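Local atomic coordinates of ATP-dependent DNA ligase (Mycobacterium tuberculosis, PDB entry 6NHX), a protein that seals breaks in double-stranded DNA at the expense of ATP, working with Ku in the non-homologous end joining of double-strand breaks. Residues Y35-E40 and P61-L66; P90-M95 and G294-K299; R117-T122 and R128-T133. The protein carries 1 engineered substitution. All coordinates share one frame; numbering follows the deposited sequence.

Interaction 1 (Y35-E40 and P61-L66); sequences YRLLVE and PQLRAL
Leu-37 and Leu-63 reach toward each other and meet tip to tip, a single methyl of each making the contact, with CD1 of Leu-37 lying 3.7 Å from CD1 of Leu-63. In Leu-37 the first torsion sets CG anti to the carbonyl carbon (chi1 -72°), which swings the isobutyl group off the strand and toward the residues at 61-66. A second pair lies beside this one. Val-39 presents its CG1 branch to CD1 of Leu-66, 4.0 Å away, and here the two side chains pass at a slant instead of meeting end on.

Val-39, Leu-63 and Leu-66 have the most surface buried in the contact, in nearly equal shares, and Leu-37 adds somewhat less. Leu-66 takes an unusual first torsion, chi1 -120°, close to eclipsing its own CA-H bond, and this is the setting in which its CD1 meets Val-39. Leu-63 closes a short 3-10 segment, 61-63, and Leu-66 follows three residues on, its amide N donating to the carbonyl O of Leu-63 at 3.3 Å; both leucines point to the strand. Two strand residues of one face are thus matched by two leucines of 61-66. The interface is hydrocarbon only, so it rests on close fit and on the exclusion of water.

The strand illustrates the two-faced character of a sheet in a nucleotidyltransferase domain. Leu-37 and Val-39 project toward 61-66, whereas the alternating Arg-36 belongs to the ATP pocket and pairs with Asp-78. Strand 35-42 is hydrogen-bonded between strands 45-50 and 74-82. The apolar cluster is extended by Phe-106 of strand 105-114, which touches Leu-37, Val-39 and Leu-66, and by Val-46 of strand 45-50, which touches Val-39 and Leu-66.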
loop_
_atom_site.group_PDB
_atom_site.type_symbol
_atom_site.label_atom_id
_atom_site.label_comp_id
_atom_site.label_asym_id
_atom_site.label_seq_id
_atom_site.Cartn_x
_atom_site.Cartn_y
_atom_site.Cartn_z
ATOM N N TYR A 35 0.922 -5.007 -1.527
ATOM C CA TYR A 35 1.986 -4.977 -2.520
ATOM C C TYR A 35 1.376 -5.253 -3.889
ATOM O O TYR A 35 0.608 -6.209 -4.053
ATOM C CB TYR A 35 3.066 -6.021 -2.233
ATOM C CG TYR A 35 3.959 -5.762 -1.047
ATOM C CD1 TYR A 35 4.341 -4.476 -0.681
ATOM C CD2 TYR A 35 4.440 -6.817 -0.304
ATOM C CE1 TYR A 35 5.171 -4.268 0.415
ATOM C CE2 TYR A 35 5.262 -6.623 0.777
ATOM C CZ TYR A 35 5.625 -5.356 1.139
ATOM O OH TYR A 35 6.450 -5.211 2.230
ATOM N N ARG A 36 1.731 -4.428 -4.866
ATOM C CA ARG A 36 1.225 -4.586 -6.222
ATOM C C ARG A 36 1.844 -5.810 -6.880
ATOM O O ARG A 36 3.061 -6.009 -6.833
ATOM C CB ARG A 36 1.595 -3.340 -7.023
ATOM C CG ARG A 36 0.972 -3.306 -8.401
ATOM C CD ARG A 36 -0.493 -2.933 -8.331
ATOM N NE ARG A 36 -1.053 -2.652 -9.647
ATOM C CZ ARG A 36 -0.998 -1.472 -10.250
ATOM N NH1 ARG A 36 -0.414 -0.443 -9.653
ATOM N NH2 ARG A 36 -1.536 -1.318 -11.449
ATOM N N LEU A 37 1.007 -6.626 -7.523
ATOM C CA LEU A 37 1.493 -7.804 -8.224
ATOM C C LEU A 37 0.835 -7.921 -9.587
ATOM O O LEU A 37 -0.371 -7.705 -9.726
ATOM C CB LEU A 37 1.191 -9.093 -7.460
ATOM C CG LEU A 37 2.004 -9.347 -6.192
ATOM C CD1 LEU A 37 1.635 -10.696 -5.607
ATOM C CD2 LEU A 37 3.508 -9.252 -6.451
ATOM N N LEU A 38 1.637 -8.279 -10.584
ATOM C CA LEU A 38 1.134 -8.810 -11.844
ATOM C C LEU A 38 1.224 -10.326 -11.754
ATOM O O LEU A 38 2.249 -10.869 -11.323
ATOM C CB LEU A 38 1.943 -8.287 -13.036
ATOM C CG LEU A 38 1.875 -6.765 -13.241
ATOM C CD1 LEU A 38 2.757 -6.359 -14.405
ATOM C CD2 LEU A 38 0.444 -6.287 -13.473
ATOM N N VAL A 39 0.153 -11.005 -12.147
ATOM C CA VAL A 39 0.016 -12.443 -11.940
ATOM C C VAL A 39 -0.241 -13.108 -13.287
ATOM O O VAL A 39 -1.217 -12.775 -13.969
ATOM C CB VAL A 39 -1.132 -12.761 -10.974
ATOM C CG1 VAL A 39 -1.349 -14.283 -10.857
ATOM C CG2 VAL A 39 -0.881 -12.110 -9.608
ATOM N N GLU A 40 0.618 -14.045 -13.659
ATOM C CA GLU A 40 0.416 -14.858 -14.848
ATOM C C GLU A 40 -0.005 -16.246 -14.399
ATOM O O GLU A 40 0.738 -16.911 -13.675
ATOM C CB GLU A 40 1.710 -14.951 -15.651
ATOM C CG GLU A 40 1.608 -15.796 -16.903
ATOM C CD GLU A 40 2.972 -16.091 -17.453
ATOM O OE1 GLU A 40 3.324 -15.502 -18.488
ATOM O OE2 GLU A 40 3.701 -16.897 -16.834
ATOM N N PRO A 61 4.384 -18.178 -1.642
ATOM C CA PRO A 61 3.847 -19.542 -1.767
ATOM C C PRO A 61 2.361 -19.631 -1.476
ATOM O O PRO A 61 1.713 -20.575 -1.945
ATOM C CB PRO A 61 4.666 -20.336 -0.741
ATOM C CG PRO A 61 5.045 -19.313 0.281
ATOM C CD PRO A 61 5.307 -18.054 -0.500
ATOM N N GLN A 62 1.806 -18.682 -0.716
ATOM C CA GLN A 62 0.366 -18.656 -0.481
ATOM C C GLN A 62 -0.409 -18.563 -1.786
ATOM O O GLN A 62 -1.524 -19.088 -1.886
ATOM C CB GLN A 62 0.003 -17.461 0.403
ATOM C CG GLN A 62 0.574 -17.497 1.811
ATOM C CD GLN A 62 1.879 -16.735 1.924
ATOM O OE1 GLN A 62 2.495 -16.378 0.916
ATOM N NE2 GLN A 62 2.306 -16.473 3.156
ATOM N N LEU A 63 0.161 -17.908 -2.794
ATOM C CA LEU A 63 -0.531 -17.635 -4.044
ATOM C C LEU A 63 -0.298 -18.704 -5.100
ATOM O O LEU A 63 -0.681 -18.504 -6.257
ATOM C CB LEU A 63 -0.119 -16.262 -4.582
ATOM C CG LEU A 63 -0.346 -15.086 -3.629
ATOM C CD1 LEU A 63 -0.045 -13.782 -4.339
ATOM C CD2 LEU A 63 -1.768 -15.095 -3.091
ATOM N N ARG A 64 0.321 -19.830 -4.730
ATOM C CA ARG A 64 0.515 -20.913 -5.688
ATOM C C ARG A 64 -0.813 -21.513 -6.114
ATOM O O ARG A 64 -0.980 -21.912 -7.273
ATOM C CB ARG A 64 1.375 -22.014 -5.075
ATOM C CG ARG A 64 2.811 -21.643 -4.869
ATOM C CD ARG A 64 3.578 -22.843 -4.370
ATOM N NE ARG A 64 4.955 -22.492 -4.064
ATOM C CZ ARG A 64 5.662 -23.056 -3.096
ATOM N NH1 ARG A 64 5.114 -23.996 -2.339
ATOM N NH2 ARG A 64 6.911 -22.671 -2.882
ATOM N N ALA A 65 -1.760 -21.606 -5.184
ATOM C CA ALA A 65 -3.062 -22.198 -5.460
ATOM C C ALA A 65 -3.984 -21.266 -6.232
ATOM O O ALA A 65 -5.105 -21.672 -6.558
ATOM C CB ALA A 65 -3.734 -22.617 -4.149
ATOM N N LEU A 66 -3.539 -20.038 -6.521
ATOM C CA LEU A 66 -4.382 -19.062 -7.202
ATOM C C LEU A 66 -4.962 -19.620 -8.492
ATOM O O LEU A 66 -6.160 -19.481 -8.758
ATOM C CB LEU A 66 -3.567 -17.801 -7.492
ATOM C CG LEU A 66 -3.996 -16.459 -6.904
ATOM C CD1 LEU A 66 -3.133 -15.348 -7.487
ATOM C CD2 LEU A 66 -5.462 -16.196 -7.181
#

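Interaction 2 (P90-M95 and G294-K299); sequences PSFSQM and GLRPDK. With ATP (adenosine-5'-triphosphate), chain B.
Phe-92, at the start of helix 92-96 in the nucleotidyltransferase domain, meets Gly-294, Leu-295 and Arg-296 of the OB domain, where strand 291-295 runs into the RxDK sequence of ligase motif VI. The contact thus bridges the two domains in their closed, ATP-bound state. From CB, Phe-92 carries CG anti to its backbone N (chi1 -177°), which directs the ring across the domain boundary. CD1 comes first, 4.0 Å from CA of Gly-294, where the absence of a side chain lets the ring approach the strand. CE1 makes the closest approach: the carbonyl O of Leu-295 lies 3.4 Å from it, at the ring edge and in its plane. CE1 also lies 4.3 Å from CD of Arg-296, while CZ shares the same Leu-295 oxygen. That oxygen accepts a hydrogen bond from Gln-96, a second tie to the helix. Beyond CD, the bent chain of Arg-296 turns its guanidinium edge-on to the beta-phosphate of ATP, and Glu-275 pairs with its NH1. Two bonds form the fork: NH1 donates to O1B of ATP at 3.3 Å, and NH2 to O2B at 3.1 Å with an N-H...O angle of 152°.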
loop_
_atom_site.group_PDB
_atom_site.type_symbol
_atom_site.label_atom_id
_atom_site.label_comp_id
_atom_site.label_asym_id
_atom_site.label_seq_id
_atom_site.Cartn_x
_atom_site.Cartn_y
_atom_site.Cartn_z
ATOM N N PRO A 90 -7.420 -4.615 4.281
ATOM C CA PRO A 90 -5.986 -4.745 3.980
ATOM C C PRO A 90 -5.155 -3.801 4.831
ATOM O O PRO A 90 -5.505 -2.632 5.028
ATOM C CB PRO A 90 -5.905 -4.378 2.498
ATOM C CG PRO A 90 -7.244 -4.821 1.953
ATOM C CD PRO A 90 -8.229 -4.490 3.053
ATOM N N SER A 91 -4.060 -4.326 5.379
ATOM C CA SER A 91 -3.157 -3.566 6.241
ATOM C C SER A 91 -1.754 -3.617 5.667
ATOM O O SER A 91 -1.180 -4.701 5.519
ATOM C CB SER A 91 -3.132 -4.166 7.647
ATOM O OG SER A 91 -2.030 -3.656 8.396
ATOM N N PHE A 92 -1.188 -2.455 5.376
ATOM C CA PHE A 92 0.166 -2.437 4.847
ATOM C C PHE A 92 1.161 -2.928 5.885
ATOM O O PHE A 92 2.059 -3.710 5.557
ATOM C CB PHE A 92 0.514 -1.021 4.392
ATOM C CG PHE A 92 1.852 -0.911 3.760
ATOM C CD1 PHE A 92 2.799 -0.047 4.276
ATOM C CD2 PHE A 92 2.163 -1.673 2.647
ATOM C CE1 PHE A 92 4.048 0.061 3.685
ATOM C CE2 PHE A 92 3.410 -1.575 2.056
ATOM C CZ PHE A 92 4.352 -0.710 2.578
ATOM N N SER A 93 1.017 -2.487 7.141
ATOM C CA SER A 93 1.974 -2.892 8.166
ATOM C C SER A 93 1.887 -4.391 8.433
ATOM O O SER A 93 2.909 -5.037 8.684
ATOM C CB SER A 93 1.797 -2.081 9.452
ATOM O OG SER A 93 0.540 -2.302 10.062
ATOM N N GLN A 94 0.682 -4.975 8.376
ATOM C CA GLN A 94 0.602 -6.419 8.566
ATOM C C GLN A 94 1.199 -7.180 7.393
ATOM O O GLN A 94 1.788 -8.250 7.589
ATOM C CB GLN A 94 -0.828 -6.867 8.873
ATOM C CG GLN A 94 -1.314 -6.274 10.186
ATOM C CD GLN A 94 -2.553 -6.935 10.735
ATOM O OE1 GLN A 94 -2.786 -8.125 10.527
ATOM N NE2 GLN A 94 -3.358 -6.161 11.454
ATOM N N MET A 95 1.070 -6.649 6.178
ATOM C CA MET A 95 1.775 -7.227 5.043
ATOM C C MET A 95 3.285 -7.121 5.224
ATOM O O MET A 95 4.014 -8.110 5.080
ATOM C CB MET A 95 1.329 -6.548 3.749
ATOM C CG MET A 95 2.201 -6.885 2.563
ATOM S SD MET A 95 2.200 -8.639 2.154
ATOM C CE MET A 95 0.556 -8.843 1.517
ATOM N N GLY A 294 3.310 2.455 7.733
ATOM C CA GLY A 294 4.360 1.460 7.641
ATOM C C GLY A 294 5.681 2.088 7.248
ATOM O O GLY A 294 5.789 3.296 7.057
ATOM N N LEU A 295 6.699 1.236 7.156
ATOM C CA LEU A 295 8.001 1.665 6.660
ATOM C C LEU A 295 7.943 1.904 5.157
ATOM O O LEU A 295 7.171 1.267 4.434
ATOM C CB LEU A 295 9.066 0.615 6.971
ATOM C CG LEU A 295 9.364 0.350 8.451
ATOM C CD1 LEU A 295 10.444 -0.705 8.586
ATOM C CD2 LEU A 295 9.826 1.639 9.099
ATOM N N ARG A 296 8.763 2.849 4.683
ATOM C CA ARG A 296 8.912 3.132 3.257
ATOM C C ARG A 296 10.375 2.884 2.895
ATOM O O ARG A 296 11.177 3.831 2.819
ATOM C CB ARG A 296 8.469 4.553 2.901
ATOM C CG ARG A 296 6.977 4.866 3.114
ATOM C CD ARG A 296 6.065 3.718 2.687
ATOM N NE ARG A 296 6.174 3.394 1.267
ATOM C CZ ARG A 296 5.302 3.780 0.340
ATOM N NH1 ARG A 296 4.249 4.516 0.676
ATOM N NH2 ARG A 296 5.483 3.431 -0.928
ATOM N N PRO A 297 10.746 1.622 2.647
ATOM C CA PRO A 297 12.174 1.264 2.568
ATOM C C PRO A 297 12.928 1.906 1.424
ATOM O O PRO A 297 14.159 2.026 1.513
ATOM C CB PRO A 297 12.156 -0.266 2.420
ATOM C CG PRO A 297 10.799 -0.697 2.849
ATOM C CD PRO A 297 9.863 0.447 2.591
ATOM N N ASP A 298 12.252 2.310 0.353
ATOM C CA ASP A 298 12.939 2.897 -0.787
ATOM C C ASP A 298 12.994 4.418 -0.740
ATOM O O ASP A 298 13.665 5.024 -1.581
ATOM C CB ASP A 298 12.299 2.424 -2.095
ATOM C CG ASP A 298 12.257 0.907 -2.201
ATOM O OD1 ASP A 298 11.197 0.364 -2.579
ATOM O OD2 ASP A 298 13.279 0.260 -1.887
ATOM N N LYS A 299 12.315 5.050 0.212
ATOM C CA LYS A 299 12.389 6.495 0.330
ATOM C C LYS A 299 13.630 6.886 1.115
ATOM O O LYS A 299 14.071 6.155 2.008
ATOM C CB LYS A 299 11.127 7.038 0.995
ATOM C CG LYS A 299 9.900 6.786 0.144
ATOM C CD LYS A 299 8.695 7.591 0.574
ATOM C CE LYS A 299 7.559 7.390 -0.423
ATOM N NZ LYS A 299 6.341 8.158 -0.056
HETATM P PG ATP B . 2.790 4.783 -5.835
HETATM O O1G ATP B . 1.563 5.357 -6.515
HETATM O O2G ATP B . 4.118 5.203 -6.436
HETATM O O3G ATP B . 2.686 3.282 -5.628
HETATM P PB ATP B . 2.442 4.853 -2.929
HETATM O O1B ATP B . 2.725 5.889 -1.871
HETATM O O2B ATP B . 2.958 3.437 -2.791
HETATM O O3B ATP B . 2.852 5.465 -4.363
HETATM P PA ATP B . -0.346 5.514 -2.486
HETATM O O1A ATP B . -0.162 6.981 -2.725
HETATM O O2A ATP B . -0.531 4.888 -1.128
HETATM O O3A ATP B . 0.871 4.760 -3.193
HETATM O "O5'" ATP B . -1.441 4.950 -3.537
HETATM C "C5'" ATP B . -2.008 3.655 -3.367
HETATM C "C4'" ATP B . -1.097 2.568 -3.947
HETATM O "O4'" ATP B . -1.838 1.348 -3.931
HETATM C "C3'" ATP B . -0.695 2.811 -5.386
HETATM O "O3'" ATP B . 0.512 2.100 -5.648
HETATM C "C2'" ATP B . -1.817 2.130 -6.118
HETATM O "O2'" ATP B . -1.461 1.772 -7.461
HETATM C "C1'" ATP B . -2.076 0.895 -5.262
HETATM N N9 ATP B . -3.495 0.487 -5.283
HETATM C C8 ATP B . -4.249 0.152 -4.205
HETATM N N7 ATP B . -5.506 -0.209 -4.585
HETATM C C5 ATP B . -5.536 -0.118 -5.929
HETATM C C6 ATP B . -6.549 -0.331 -6.953
HETATM N N6 ATP B . -7.790 -0.696 -6.611
HETATM N N1 ATP B . -6.199 -0.125 -8.231
HETATM C C2 ATP B . -4.968 0.256 -8.594
HETATM N N3 ATP B . -3.989 0.487 -7.706
HETATM C C4 ATP B . -4.228 0.335 -6.384
#

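Interaction 3 (R117-T122 and R128-T133)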
loop_
_atom_site.group_PDB
_atom_site.type_symbol
_atom_site.label_atom_id
_atom_site.label_comp_id
_atom_site.label_asym_id
_atom_site.label_seq_id
_atom_site.Cartn_x
_atom_site.Cartn_y
_atom_site.Cartn_z
ATOM N N ARG A 117 -6.290 -13.418 -25.941
ATOM C CA ARG A 117 -6.657 -12.037 -26.215
ATOM C C ARG A 117 -5.892 -11.123 -25.271
ATOM O O ARG A 117 -6.155 -11.100 -24.062
ATOM C CB ARG A 117 -8.157 -11.806 -26.066
ATOM C CG ARG A 117 -8.956 -12.390 -27.208
ATOM C CD ARG A 117 -10.003 -13.327 -26.697
ATOM N NE ARG A 117 -10.992 -12.613 -25.899
ATOM C CZ ARG A 117 -11.654 -13.149 -24.881
ATOM N NH1 ARG A 117 -11.429 -14.409 -24.538
ATOM N NH2 ARG A 117 -12.540 -12.424 -24.213
ATOM N N ALA A 118 -4.959 -10.360 -25.829
ATOM C CA ALA A 118 -4.282 -9.303 -25.094
ATOM C C ALA A 118 -5.198 -8.085 -24.988
ATOM O O ALA A 118 -5.805 -7.678 -25.984
ATOM C CB ALA A 118 -2.997 -8.947 -25.841
ATOM N N LEU A 119 -5.298 -7.504 -23.787
ATOM C CA LEU A 119 -6.346 -6.530 -23.483
ATOM C C LEU A 119 -5.840 -5.116 -23.200
ATOM O O LEU A 119 -6.618 -4.289 -22.719
ATOM C CB LEU A 119 -7.206 -7.003 -22.305
ATOM C CG LEU A 119 -7.790 -8.386 -22.521
ATOM C CD1 LEU A 119 -8.488 -8.841 -21.252
ATOM C CD2 LEU A 119 -8.757 -8.427 -23.709
ATOM N N LEU A 120 -4.575 -4.807 -23.487
ATOM C CA LEU A 120 -4.047 -3.496 -23.121
ATOM C C LEU A 120 -4.795 -2.357 -23.803
ATOM O O LEU A 120 -4.949 -1.280 -23.214
ATOM C CB LEU A 120 -2.556 -3.426 -23.435
ATOM C CG LEU A 120 -1.694 -4.485 -22.735
ATOM C CD1 LEU A 120 -0.232 -4.278 -23.107
ATOM C CD2 LEU A 120 -1.883 -4.470 -21.213
ATOM N N GLY A 121 -5.255 -2.563 -25.030
ATOM C CA GLY A 121 -5.976 -1.542 -25.762
ATOM C C GLY A 121 -7.472 -1.601 -25.602
ATOM O O GLY A 121 -8.195 -0.809 -26.220
ATOM N N THR A 122 -7.965 -2.546 -24.810
ATOM C CA THR A 122 -9.384 -2.657 -24.519
ATOM C C THR A 122 -9.732 -1.687 -23.391
ATOM O O THR A 122 -8.960 -1.523 -22.444
ATOM C CB THR A 122 -9.687 -4.096 -24.107
ATOM O OG1 THR A 122 -9.420 -4.943 -25.239
ATOM C CG2 THR A 122 -11.129 -4.260 -23.676
ATOM N N ARG A 128 -13.059 -4.870 -17.237
ATOM C CA ARG A 128 -13.694 -5.169 -15.963
ATOM C C ARG A 128 -14.781 -6.221 -16.125
ATOM O O ARG A 128 -14.882 -7.148 -15.319
ATOM C CB ARG A 128 -14.276 -3.890 -15.362
ATOM C CG ARG A 128 -13.282 -3.029 -14.633
ATOM C CD ARG A 128 -12.687 -3.662 -13.370
ATOM N NE ARG A 128 -13.687 -4.138 -12.419
ATOM C CZ ARG A 128 -13.453 -4.331 -11.121
ATOM N NH1 ARG A 128 -12.255 -4.071 -10.616
ATOM N NH2 ARG A 128 -14.413 -4.796 -10.336
ATOM N N LYS A 129 -15.621 -6.080 -17.156
ATOM C CA LYS A 129 -16.681 -7.060 -17.365
ATOM C C LYS A 129 -16.094 -8.439 -17.623
ATOM O O LYS A 129 -16.602 -9.448 -17.116
ATOM C CB LYS A 129 -17.608 -6.621 -18.502
ATOM C CG LYS A 129 -18.400 -5.364 -18.180
ATOM C CD LYS A 129 -19.892 -5.622 -18.098
ATOM C CE LYS A 129 -20.624 -4.411 -17.528
ATOM N NZ LYS A 129 -20.494 -4.321 -16.044
ATOM N N LEU A 130 -14.995 -8.501 -18.379
ATOM C CA LEU A 130 -14.353 -9.794 -18.604
ATOM C C LEU A 130 -13.773 -10.360 -17.313
ATOM O O LEU A 130 -13.866 -11.566 -17.054
ATOM C CB LEU A 130 -13.238 -9.655 -19.635
ATOM C CG LEU A 130 -13.651 -9.347 -21.062
ATOM C CD1 LEU A 130 -12.389 -9.128 -21.893
ATOM C CD2 LEU A 130 -14.477 -10.476 -21.639
ATOM N N LEU A 131 -13.159 -9.501 -16.498
ATOM C CA LEU A 131 -12.616 -9.948 -15.219
ATOM C C LEU A 131 -13.718 -10.454 -14.296
ATOM O O LEU A 131 -13.573 -11.504 -13.653
ATOM C CB LEU A 131 -11.877 -8.776 -14.580
ATOM C CG LEU A 131 -11.296 -8.969 -13.184
ATOM C CD1 LEU A 131 -10.244 -10.079 -13.197
ATOM C CD2 LEU A 131 -10.733 -7.645 -12.668
ATOM N N GLU A 132 -14.834 -9.725 -14.233
ATOM C CA GLU A 132 -15.932 -10.125 -13.363
ATOM C C GLU A 132 -16.478 -11.478 -13.785
ATOM O O GLU A 132 -16.747 -12.340 -12.938
ATOM C CB GLU A 132 -17.056 -9.092 -13.416
ATOM C CG GLU A 132 -16.723 -7.713 -12.918
ATOM C CD GLU A 132 -17.855 -6.742 -13.192
ATOM O OE1 GLU A 132 -17.893 -5.676 -12.546
ATOM O OE2 GLU A 132 -18.714 -7.046 -14.054
ATOM N N THR A 133 -16.638 -11.689 -15.097
ATOM C CA THR A 133 -17.106 -12.979 -15.603
ATOM C C THR A 133 -16.154 -14.098 -15.208
ATOM O O THR A 133 -16.584 -15.166 -14.754
ATOM C CB THR A 133 -17.263 -12.929 -17.131
ATOM O OG1 THR A 133 -18.246 -11.953 -17.484
ATOM C CG2 THR A 133 -17.685 -14.293 -17.690
#
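A strand, turn and helix in succession form this contact: strand 117-118 lies at the edge of an antiparallel sheet, a type I turn spans Leu-119 to Thr-122, and helix 124-136 folds back beside them. The turn is closed by the amide N of Thr-122, which donates to the carbonyl O of Leu-119 at 3.0 Å. On the helix, Leu-130 is the central residue, with more surface buried here than any other. Its CG stands anti to the carbonyl carbon (chi1 -68°), carrying the isobutyl group off the helix, CD1 toward Leu-119 and CD2 to the side where the Arg-117 guanidinium lies. CD1 touches two partners, roughly at right angles, lying 4.0 Å from CD1 of Leu-119 and also 4.0 Å from NH2 of Arg-117; CD2 of Leu-119 touches the same Leu-130 methyl. The other methyl, CD2, is 3.8 Å from Arg-117 NH2 and sits at the edge of the guanidinium, near its plane. Arg-117 reaches this position through a chain bent at its second and third torsions, and it also touches a crystal neighbour, so its pose in solution may differ. Leu-111 of strand 105-114 touches Leu-119 and Leu-130, extending the apolar layer toward the sheet. Only van der Waals contact joins the two segments: Leu-119 contributes the buried part, while the exposed arginine lends an N-H edge to a methyl that cannot accept a hydrogen bond.

How the interactions relate
Interactions 1 and 3 serve the same antiparallel sheet at different depths: interaction 1 packs on strand 35-42, flanked on both sides by other strands and largely buried, whereas interaction 3 lies at its edge strand and is partly exposed. Both are apolar, but the outer one admits an arginine at its margin. Interaction 2 differs in kind, joining two domains instead of parts of one, and it combines an aromatic ring with a charged grip on ATP. It touches interaction 1 directly, through CE1 of Tyr-35 and CE2 of Phe-92, 3.6 Å apart. Interaction 3 stands clear of interaction 2, about 14 Å away between nearest atoms.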